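Local coordinates for protein DNA double-strand break repair nuclease NurA (PDB 2YGK) that forms a manganese-dependent homodimeric nuclease that works with HerA to process DNA ends during double-strand break repair, at residues F223-K235 with V278-S291. Numbering follows the deposited sequence.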
ATOM      1  N   PHE A 223     -18.376 -21.808   8.058  1.00 53.87           N
ATOM      2  CA  PHE A 223     -19.009 -22.948   8.733  1.00 54.74           C
ATOM      3  C   PHE A 223     -20.177 -22.666   9.676  1.00 53.55           C
ATOM      4  O   PHE A 223     -20.645 -23.575  10.343  1.00 54.40           O
ATOM      5  CB  PHE A 223     -17.936 -23.758   9.443  1.00 55.75           C
ATOM      6  CG  PHE A 223     -16.927 -24.332   8.502  1.00 56.85           C
ATOM      7  CD1 PHE A 223     -17.306 -25.295   7.600  1.00 58.04           C
ATOM      8  CD2 PHE A 223     -15.617 -23.856   8.472  1.00 55.70           C
ATOM      9  CE1 PHE A 223     -16.395 -25.806   6.698  1.00 62.04           C
ATOM     10  CE2 PHE A 223     -14.698 -24.361   7.582  1.00 57.30           C
ATOM     11  CZ  PHE A 223     -15.077 -25.342   6.691  1.00 60.86           C
ATOM     12  N   THR A 224     -20.646 -21.420   9.727  1.00 51.59           N
ATOM     13  CA  THR A 224     -21.891 -21.087  10.413  1.00 50.00           C
ATOM     14  C   THR A 224     -22.707 -20.189   9.495  1.00 50.45           C
ATOM     15  O   THR A 224     -22.137 -19.465   8.661  1.00 50.51           O
ATOM     16  CB  THR A 224     -21.630 -20.362  11.740  1.00 48.06           C
ATOM     17  OG1 THR A 224     -21.288 -18.990  11.512  1.00 44.46           O
ATOM     18  CG2 THR A 224     -20.513 -21.027  12.522  1.00 46.95           C
ATOM     19  N   GLU A 225     -24.026 -20.243   9.637  1.00 51.51           N
ATOM     20  CA  GLU A 225     -24.930 -19.407   8.848  1.00 52.27           C
ATOM     21  C   GLU A 225     -25.739 -18.476   9.714  1.00 50.03           C
ATOM     22  O   GLU A 225     -25.984 -17.342   9.315  1.00 48.26           O
ATOM     23  CB  GLU A 225     -25.892 -20.260   7.998  1.00 55.30           C
ATOM     24  CG  GLU A 225     -26.630 -19.503   6.827  1.00 60.69           C
ATOM     25  CD  GLU A 225     -28.115 -19.109   7.117  1.00 66.93           C
ATOM     26  OE1 GLU A 225     -28.927 -19.995   7.467  1.00 71.36           O
ATOM     27  OE2 GLU A 225     -28.482 -17.911   6.963  1.00 70.86           O
ATOM     28  N   LYS A 226     -26.162 -18.962  10.881  1.00 49.52           N
ATOM     29  CA  LYS A 226     -27.200 -18.294  11.655  1.00 49.16           C
ATOM     30  C   LYS A 226     -26.653 -17.150  12.517  1.00 47.33           C
ATOM     31  O   LYS A 226     -25.477 -17.135  12.930  1.00 46.39           O
ATOM     32  CB  LYS A 226     -27.953 -19.293  12.525  1.00 50.71           C
ATOM     33  CG  LYS A 226     -28.930 -20.203  11.773  1.00 54.18           C
ATOM     34  CD  LYS A 226     -30.312 -19.589  11.780  1.00 57.13           C
ATOM     35  CE  LYS A 226     -31.303 -20.259  10.815  1.00 61.48           C
ATOM     36  NZ  LYS A 226     -32.757 -19.899  11.184  1.00 62.59           N
ATOM     37  N   ARG A 227     -27.517 -16.172  12.775  1.00 46.23           N
ATOM     38  CA  ARG A 227     -27.191 -15.074  13.686  1.00 44.25           C
ATOM     39  C   ARG A 227     -26.661 -15.597  15.034  1.00 42.69           C
ATOM     40  O   ARG A 227     -27.228 -16.511  15.614  1.00 42.97           O
ATOM     41  CB  ARG A 227     -28.436 -14.222  13.898  1.00 44.50           C
ATOM     42  CG  ARG A 227     -28.324 -13.136  14.962  1.00 45.77           C
ATOM     43  CD  ARG A 227     -29.690 -12.434  15.125  1.00 47.40           C
ATOM     44  NE  ARG A 227     -29.625 -11.133  15.805  1.00 45.70           N
ATOM     45  CZ  ARG A 227     -29.942 -10.920  17.084  1.00 48.60           C
ATOM     46  NH1 ARG A 227     -30.298 -11.922  17.881  1.00 50.26           N
ATOM     47  NH2 ARG A 227     -29.885  -9.690  17.590  1.00 49.32           N
ATOM     48  N   GLY A 228     -25.576 -15.013  15.518  1.00 40.34           N
ATOM     49  CA  GLY A 228     -24.973 -15.471  16.749  1.00 40.00           C
ATOM     50  C   GLY A 228     -23.662 -14.821  17.179  1.00 38.67           C
ATOM     51  O   GLY A 228     -23.332 -13.720  16.796  1.00 36.92           O
ATOM     52  N   PHE A 229     -22.933 -15.523  18.034  1.00 39.70           N
ATOM     53  CA  PHE A 229     -21.734 -15.001  18.632  1.00 39.72           C
ATOM     54  C   PHE A 229     -20.801 -16.092  19.020  1.00 41.50           C
ATOM     55  O   PHE A 229     -21.190 -17.216  19.214  1.00 43.13           O
ATOM     56  CB  PHE A 229     -22.059 -14.143  19.844  1.00 39.62           C
ATOM     57  CG  PHE A 229     -22.691 -14.880  20.949  1.00 40.59           C
ATOM     58  CD1 PHE A 229     -24.069 -15.110  20.952  1.00 42.91           C
ATOM     59  CD2 PHE A 229     -21.935 -15.351  22.005  1.00 42.44           C
ATOM     60  CE1 PHE A 229     -24.679 -15.810  22.010  1.00 43.52           C
ATOM     61  CE2 PHE A 229     -22.531 -16.054  23.060  1.00 42.58           C
ATOM     62  CZ  PHE A 229     -23.898 -16.279  23.063  1.00 42.72           C
ATOM     63  N   SER A 230     -19.531 -15.765  19.109  1.00 43.18           N
ATOM     64  CA  SER A 230     -18.529 -16.784  19.362  1.00 45.44           C
ATOM     65  C   SER A 230     -18.188 -16.862  20.821  1.00 47.72           C
ATOM     66  O   SER A 230     -18.490 -15.959  21.590  1.00 47.63           O
ATOM     67  CB  SER A 230     -17.255 -16.390  18.643  1.00 45.42           C
ATOM     68  OG  SER A 230     -16.649 -15.289  19.293  1.00 42.49           O
ATOM     69  N   LYS A 231     -17.478 -17.914  21.187  1.00 50.91           N
ATOM     70  CA  LYS A 231     -16.722 -17.901  22.411  1.00 53.32           C
ATOM     71  C   LYS A 231     -16.003 -16.543  22.556  1.00 53.35           C
ATOM     72  O   LYS A 231     -15.497 -15.963  21.580  1.00 51.66           O
ATOM     73  CB  LYS A 231     -15.725 -19.043  22.410  1.00 55.64           C
ATOM     74  CG  LYS A 231     -14.714 -18.970  23.531  1.00 60.20           C
ATOM     75  CD  LYS A 231     -14.107 -20.343  23.857  1.00 67.48           C
ATOM     76  CE  LYS A 231     -13.555 -20.356  25.291  1.00 71.77           C
ATOM     77  NZ  LYS A 231     -12.402 -21.269  25.510  1.00 75.80           N
ATOM     78  N   LEU A 232     -15.993 -16.055  23.793  1.00 55.22           N
ATOM     79  CA  LEU A 232     -15.386 -14.797  24.168  1.00 56.07           C
ATOM     80  C   LEU A 232     -13.936 -15.043  24.400  1.00 58.22           C
ATOM     81  O   LEU A 232     -13.572 -16.049  24.945  1.00 60.12           O
ATOM     82  CB  LEU A 232     -16.030 -14.233  25.440  1.00 56.75           C
ATOM     83  CG  LEU A 232     -17.395 -13.561  25.188  1.00 57.23           C
ATOM     84  CD1 LEU A 232     -18.350 -14.435  24.334  1.00 56.92           C
ATOM     85  CD2 LEU A 232     -18.094 -13.194  26.516  1.00 59.89           C
ATOM     86  N   ILE A 233     -13.115 -14.115  23.948  1.00 59.14           N
ATOM     87  CA  ILE A 233     -11.689 -14.208  24.051  1.00 61.79           C
ATOM     88  C   ILE A 233     -11.282 -13.026  24.883  1.00 63.57           C
ATOM     89  O   ILE A 233     -11.798 -11.924  24.676  1.00 62.01           O
ATOM     90  CB  ILE A 233     -11.015 -14.049  22.687  1.00 61.03           C
ATOM     91  CG1 ILE A 233     -11.650 -14.968  21.644  1.00 61.06           C
ATOM     92  CG2 ILE A 233      -9.532 -14.289  22.802  1.00 62.73           C
ATOM     93  CD1 ILE A 233     -10.939 -14.929  20.293  1.00 62.36           C
ATOM     94  N   ILE A 234     -10.362 -13.260  25.817  1.00 67.62           N
ATOM     95  CA  ILE A 234      -9.872 -12.236  26.719  1.00 69.88           C
ATOM     96  C   ILE A 234      -8.413 -12.021  26.374  1.00 72.59           C
ATOM     97  O   ILE A 234      -7.620 -12.948  26.413  1.00 74.39           O
ATOM     98  CB  ILE A 234     -10.122 -12.647  28.193  1.00 72.11           C
ATOM     99  CG1 ILE A 234     -11.633 -12.747  28.434  1.00 70.80           C
ATOM    100  CG2 ILE A 234      -9.529 -11.642  29.169  1.00 73.19           C
ATOM    101  CD1 ILE A 234     -12.018 -13.519  29.642  1.00 75.07           C
ATOM    102  N   LYS A 235      -8.090 -10.795  25.984  1.00 73.81           N
ATOM    103  CA  LYS A 235      -6.797 -10.446  25.394  1.00 76.14           C
ATOM    104  C   LYS A 235      -6.118  -9.353  26.205  1.00 78.43           C
ATOM    105  O   LYS A 235      -6.756  -8.713  27.034  1.00 78.83           O
ATOM    106  CB  LYS A 235      -7.015  -9.921  23.975  1.00 74.14           C
ATOM    107  CG  LYS A 235      -7.650 -10.932  23.030  1.00 74.89           C
ATOM    108  CD  LYS A 235      -7.616 -10.464  21.584  1.00 75.22           C
ATOM    109  CE  LYS A 235      -6.209 -10.422  21.003  1.00 77.39           C
ATOM    110  NZ  LYS A 235      -5.540 -11.749  21.057  1.00 80.24           N
ATOM    111  N   VAL A 278     -16.977  -8.944  30.031  1.00 70.41           N
ATOM    112  CA  VAL A 278     -18.241  -8.978  29.351  1.00 68.04           C
ATOM    113  C   VAL A 278     -18.703 -10.413  29.406  1.00 67.22           C
ATOM    114  O   VAL A 278     -17.886 -11.309  29.403  1.00 67.72           O
ATOM    115  CB  VAL A 278     -18.028  -8.494  27.914  1.00 65.92           C
ATOM    116  CG1 VAL A 278     -18.951  -9.178  26.956  1.00 64.62           C
ATOM    117  CG2 VAL A 278     -18.162  -6.982  27.861  1.00 65.69           C
ATOM    118  N   ASP A 279     -20.002 -10.641  29.484  1.00 66.13           N
ATOM    119  CA  ASP A 279     -20.515 -12.019  29.587  1.00 66.17           C
ATOM    120  C   ASP A 279     -21.547 -12.325  28.484  1.00 63.78           C
ATOM    121  O   ASP A 279     -21.787 -11.494  27.605  1.00 62.66           O
ATOM    122  CB  ASP A 279     -21.078 -12.250  30.978  1.00 67.75           C
ATOM    123  CG  ASP A 279     -22.277 -11.396  31.261  1.00 68.07           C
ATOM    124  OD1 ASP A 279     -22.923 -10.918  30.304  1.00 64.57           O
ATOM    125  OD2 ASP A 279     -22.583 -11.205  32.454  1.00 72.00           O
ATOM    126  N   GLU A 280     -22.115 -13.523  28.483  1.00 63.28           N
ATOM    127  CA  GLU A 280     -23.111 -13.840  27.471  1.00 61.82           C
ATOM    128  C   GLU A 280     -24.220 -12.794  27.473  1.00 60.77           C
ATOM    129  O   GLU A 280     -24.578 -12.277  26.438  1.00 59.65           O
ATOM    130  CB  GLU A 280     -23.731 -15.219  27.677  1.00 62.67           C
ATOM    131  CG  GLU A 280     -22.859 -16.357  27.220  1.00 64.40           C
ATOM    132  CD  GLU A 280     -23.639 -17.606  26.799  1.00 64.83           C
ATOM    133  OE1 GLU A 280     -24.875 -17.664  26.977  1.00 63.97           O
ATOM    134  OE2 GLU A 280     -22.988 -18.524  26.256  1.00 66.17           O
ATOM    135  N   LYS A 281     -24.777 -12.495  28.634  1.00 61.32           N
ATOM    136  CA  LYS A 281     -25.905 -11.585  28.686  1.00 60.96           C
ATOM    137  C   LYS A 281     -25.547 -10.251  28.021  1.00 58.40           C
ATOM    138  O   LYS A 281     -26.316  -9.733  27.200  1.00 58.10           O
ATOM    139  CB  LYS A 281     -26.311 -11.344  30.129  1.00 63.31           C
ATOM    140  CG  LYS A 281     -27.579 -10.555  30.308  1.00 66.01           C
ATOM    141  CD  LYS A 281     -27.792 -10.314  31.800  1.00 71.50           C
ATOM    142  CE  LYS A 281     -29.157  -9.750  32.099  1.00 73.22           C
ATOM    143  NZ  LYS A 281     -29.269  -9.515  33.537  1.00 76.39           N
ATOM    144  N   ILE A 282     -24.390  -9.696  28.374  1.00 56.29           N
ATOM    145  CA  ILE A 282     -23.968  -8.426  27.790  1.00 54.01           C
ATOM    146  C   ILE A 282     -23.849  -8.563  26.274  1.00 51.14           C
ATOM    147  O   ILE A 282     -24.411  -7.743  25.541  1.00 50.88           O
ATOM    148  CB  ILE A 282     -22.677  -7.864  28.447  1.00 54.38           C
ATOM    149  CG1 ILE A 282     -22.988  -7.418  29.898  1.00 56.61           C
ATOM    150  CG2 ILE A 282     -22.164  -6.687  27.655  1.00 52.69           C
ATOM    151  CD1 ILE A 282     -21.853  -7.551  30.921  1.00 56.36           C
ATOM    152  N   VAL A 283     -23.160  -9.602  25.813  1.00 48.98           N
ATOM    153  CA  VAL A 283     -23.024  -9.869  24.387  1.00 46.66           C
ATOM    154  C   VAL A 283     -24.367  -9.905  23.647  1.00 45.80           C
ATOM    155  O   VAL A 283     -24.482  -9.281  22.575  1.00 45.11           O
ATOM    156  CB  VAL A 283     -22.279 -11.198  24.143  1.00 47.00           C
ATOM    157  CG1 VAL A 283     -22.636 -11.794  22.808  1.00 45.27           C
ATOM    158  CG2 VAL A 283     -20.794 -10.977  24.243  1.00 47.09           C
ATOM    159  N   LYS A 284     -25.357 -10.623  24.201  1.00 45.16           N
ATOM    160  CA  LYS A 284     -26.697 -10.706  23.616  1.00 44.73           C
ATOM    161  C   LYS A 284     -27.433  -9.351  23.663  1.00 45.00           C
ATOM    162  O   LYS A 284     -28.194  -8.999  22.729  1.00 44.67           O
ATOM    163  CB  LYS A 284     -27.559 -11.752  24.331  1.00 46.19           C
ATOM    164  CG  LYS A 284     -27.298 -13.204  23.978  1.00 45.99           C
ATOM    165  CD  LYS A 284     -27.938 -14.142  24.984  1.00 48.00           C
ATOM    166  CE  LYS A 284     -27.629 -15.622  24.698  1.00 49.25           C
ATOM    167  NZ  LYS A 284     -28.001 -16.532  25.809  1.00 50.21           N
ATOM    168  N   GLU A 285     -27.226  -8.591  24.737  1.00 45.37           N
ATOM    169  CA  GLU A 285     -27.777  -7.226  24.788  1.00 45.82           C
ATOM    170  C   GLU A 285     -27.127  -6.352  23.705  1.00 43.73           C
ATOM    171  O   GLU A 285     -27.812  -5.571  23.054  1.00 42.95           O
ATOM    172  CB  GLU A 285     -27.580  -6.580  26.167  1.00 47.62           C
ATOM    173  CG  GLU A 285     -28.391  -7.227  27.307  1.00 51.26           C
ATOM    174  CD  GLU A 285     -28.109  -6.580  28.673  1.00 56.98           C
ATOM    175  OE1 GLU A 285     -27.435  -5.502  28.723  1.00 60.96           O
ATOM    176  OE2 GLU A 285     -28.571  -7.142  29.696  1.00 58.93           O
ATOM    177  N   ILE A 286     -25.811  -6.492  23.513  1.00 42.11           N
ATOM    178  CA  ILE A 286     -25.116  -5.677  22.522  1.00 40.84           C
ATOM    179  C   ILE A 286     -25.546  -6.060  21.099  1.00 40.15           C
ATOM    180  O   ILE A 286     -25.673  -5.191  20.239  1.00 40.10           O
ATOM    181  CB  ILE A 286     -23.571  -5.789  22.639  1.00 40.95           C
ATOM    182  CG1 ILE A 286     -23.054  -5.038  23.875  1.00 41.90           C
ATOM    183  CG2 ILE A 286     -22.867  -5.242  21.390  1.00 36.81           C
ATOM    184  CD1 ILE A 286     -21.570  -5.335  24.154  1.00 40.98           C
HETATM  185  N   MSE A 287     -25.761  -7.349  20.851  1.00 39.38           N
HETATM  186  CA  MSE A 287     -26.255  -7.772  19.556  1.00 38.78           C
HETATM  187  C   MSE A 287     -27.647  -7.208  19.290  1.00 39.78           C
HETATM  188  O   MSE A 287     -27.934  -6.713  18.221  1.00 39.38           O
HETATM  189  CB  MSE A 287     -26.323  -9.297  19.498  1.00 38.97           C
HETATM  190  CG  MSE A 287     -24.972  -9.939  19.418  1.00 38.10           C
HETATM  191 SE   MSE A 287     -25.066 -11.857  19.327  1.00 40.38          SE
HETATM  192  CE  MSE A 287     -26.158 -12.179  17.758  1.00 37.56           C
ATOM    193  N   ASP A 288     -28.517  -7.321  20.283  1.00 41.91           N
ATOM    194  CA  ASP A 288     -29.930  -6.957  20.144  1.00 43.18           C
ATOM    195  C   ASP A 288     -30.066  -5.496  19.845  1.00 43.29           C
ATOM    196  O   ASP A 288     -30.783  -5.110  18.932  1.00 44.30           O
ATOM    197  CB  ASP A 288     -30.681  -7.307  21.421  1.00 44.51           C
ATOM    198  CG  ASP A 288     -31.043  -8.783  21.508  1.00 46.47           C
ATOM    199  OD1 ASP A 288     -30.802  -9.496  20.501  1.00 48.53           O
ATOM    200  OD2 ASP A 288     -31.560  -9.227  22.580  1.00 47.23           O
ATOM    201  N   ARG A 289     -29.332  -4.688  20.598  1.00 43.28           N
ATOM    202  CA  ARG A 289     -29.250  -3.241  20.378  1.00 42.90           C
ATOM    203  C   ARG A 289     -28.589  -2.832  19.052  1.00 40.91           C
ATOM    204  O   ARG A 289     -29.069  -1.928  18.362  1.00 40.23           O
ATOM    205  CB  ARG A 289     -28.519  -2.593  21.561  1.00 43.56           C
ATOM    206  CG  ARG A 289     -29.269  -2.726  22.868  1.00 45.84           C
ATOM    207  CD  ARG A 289     -28.339  -2.586  24.020  1.00 50.10           C
ATOM    208  NE  ARG A 289     -29.045  -2.490  25.300  1.00 56.11           N
ATOM    209  CZ  ARG A 289     -28.452  -2.505  26.495  1.00 61.98           C
ATOM    210  NH1 ARG A 289     -27.134  -2.642  26.616  1.00 63.44           N
ATOM    211  NH2 ARG A 289     -29.182  -2.399  27.589  1.00 68.05           N
ATOM    212  N   LEU A 290     -27.488  -3.476  18.691  1.00 39.52           N
ATOM    213  CA  LEU A 290     -26.889  -3.210  17.371  1.00 38.91           C
ATOM    214  C   LEU A 290     -27.809  -3.599  16.214  1.00 40.19           C
ATOM    215  O   LEU A 290     -27.839  -2.895  15.198  1.00 40.62           O
ATOM    216  CB  LEU A 290     -25.598  -3.961  17.169  1.00 37.61           C
ATOM    217  CG  LEU A 290     -24.403  -3.438  17.921  1.00 36.07           C
ATOM    218  CD1 LEU A 290     -23.315  -4.495  17.904  1.00 29.81           C
ATOM    219  CD2 LEU A 290     -23.998  -2.107  17.285  1.00 34.91           C
ATOM    220  N   SER A 291     -28.534  -4.714  16.357  1.00 40.36           N
ATOM    221  CA  SER A 291     -29.447  -5.158  15.312  1.00 41.41           C
ATOM    222  C   SER A 291     -30.481  -4.063  14.978  1.00 42.81           C
ATOM    223  O   SER A 291     -30.922  -3.936  13.842  1.00 44.47           O
ATOM    224  CB  SER A 291     -30.131  -6.498  15.689  1.00 42.57           C
ATOM    225  OG  SER A 291     -29.223  -7.629  15.697  1.00 41.12           O
TER
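Two nearly linear hydrogen bonds leave NH2 of Arg227 for helix 280-291. One runs 2.9 Å from Arg227 NH2 to Ser291 OG with an N-H...O angle of 171°; the other, from Arg227 NH2 to Asp288 OD1 at 3.1 Å, is also a salt bridge. Guanidinium and carboxylate planes differ by 7°, and OD1 receives the donor on its anti lone pair. Ser291 OG is itself tied back to Met287 O, one helical turn earlier. Beyond the two segments, Arg227 NE reaches Leu263 O and NH1 reaches Tyr42 O, while the Tyr42 hydroxyl bonds Asp288 OD2; the buried guanidinium thus has partners on all three nitrogens, which should fix its rotation.

Van der Waals and ring contacts make up the rest. Met287, a selenomethionine, bends at its last torsion, setting its CE 4.0 Å above the centre of the guanidinium plane of Arg227. Its SE lies 3.8 Å from Phe229 CD1, an oblique Met-aromatic contact. With CG of Phe229 placed between the backbone N and the carbonyl carbon, the ring has one face turned to Val283 CG1, which makes a CH-pi contact 3.9 Å from the Phe229 ring centroid. The carboxylate of Glu280 stands at the ring edge, almost perpendicular to the ring, and Lys284 CE approaches Phe229 CE1 obliquely. Further on, Leu232 CD2 lies 3.5 Å from Val278 O and also meets the apolar side chains of Val278 and Val283.

The short axes of strand 228-230 and the helix pass 9.5 Å apart at 138°, a broadly antiparallel helix-on-sheet packing. It lays helix 280-291 against the strand 228-236 side of the large mixed sheet in the RNase H-like NurA domain, away from the manganese site.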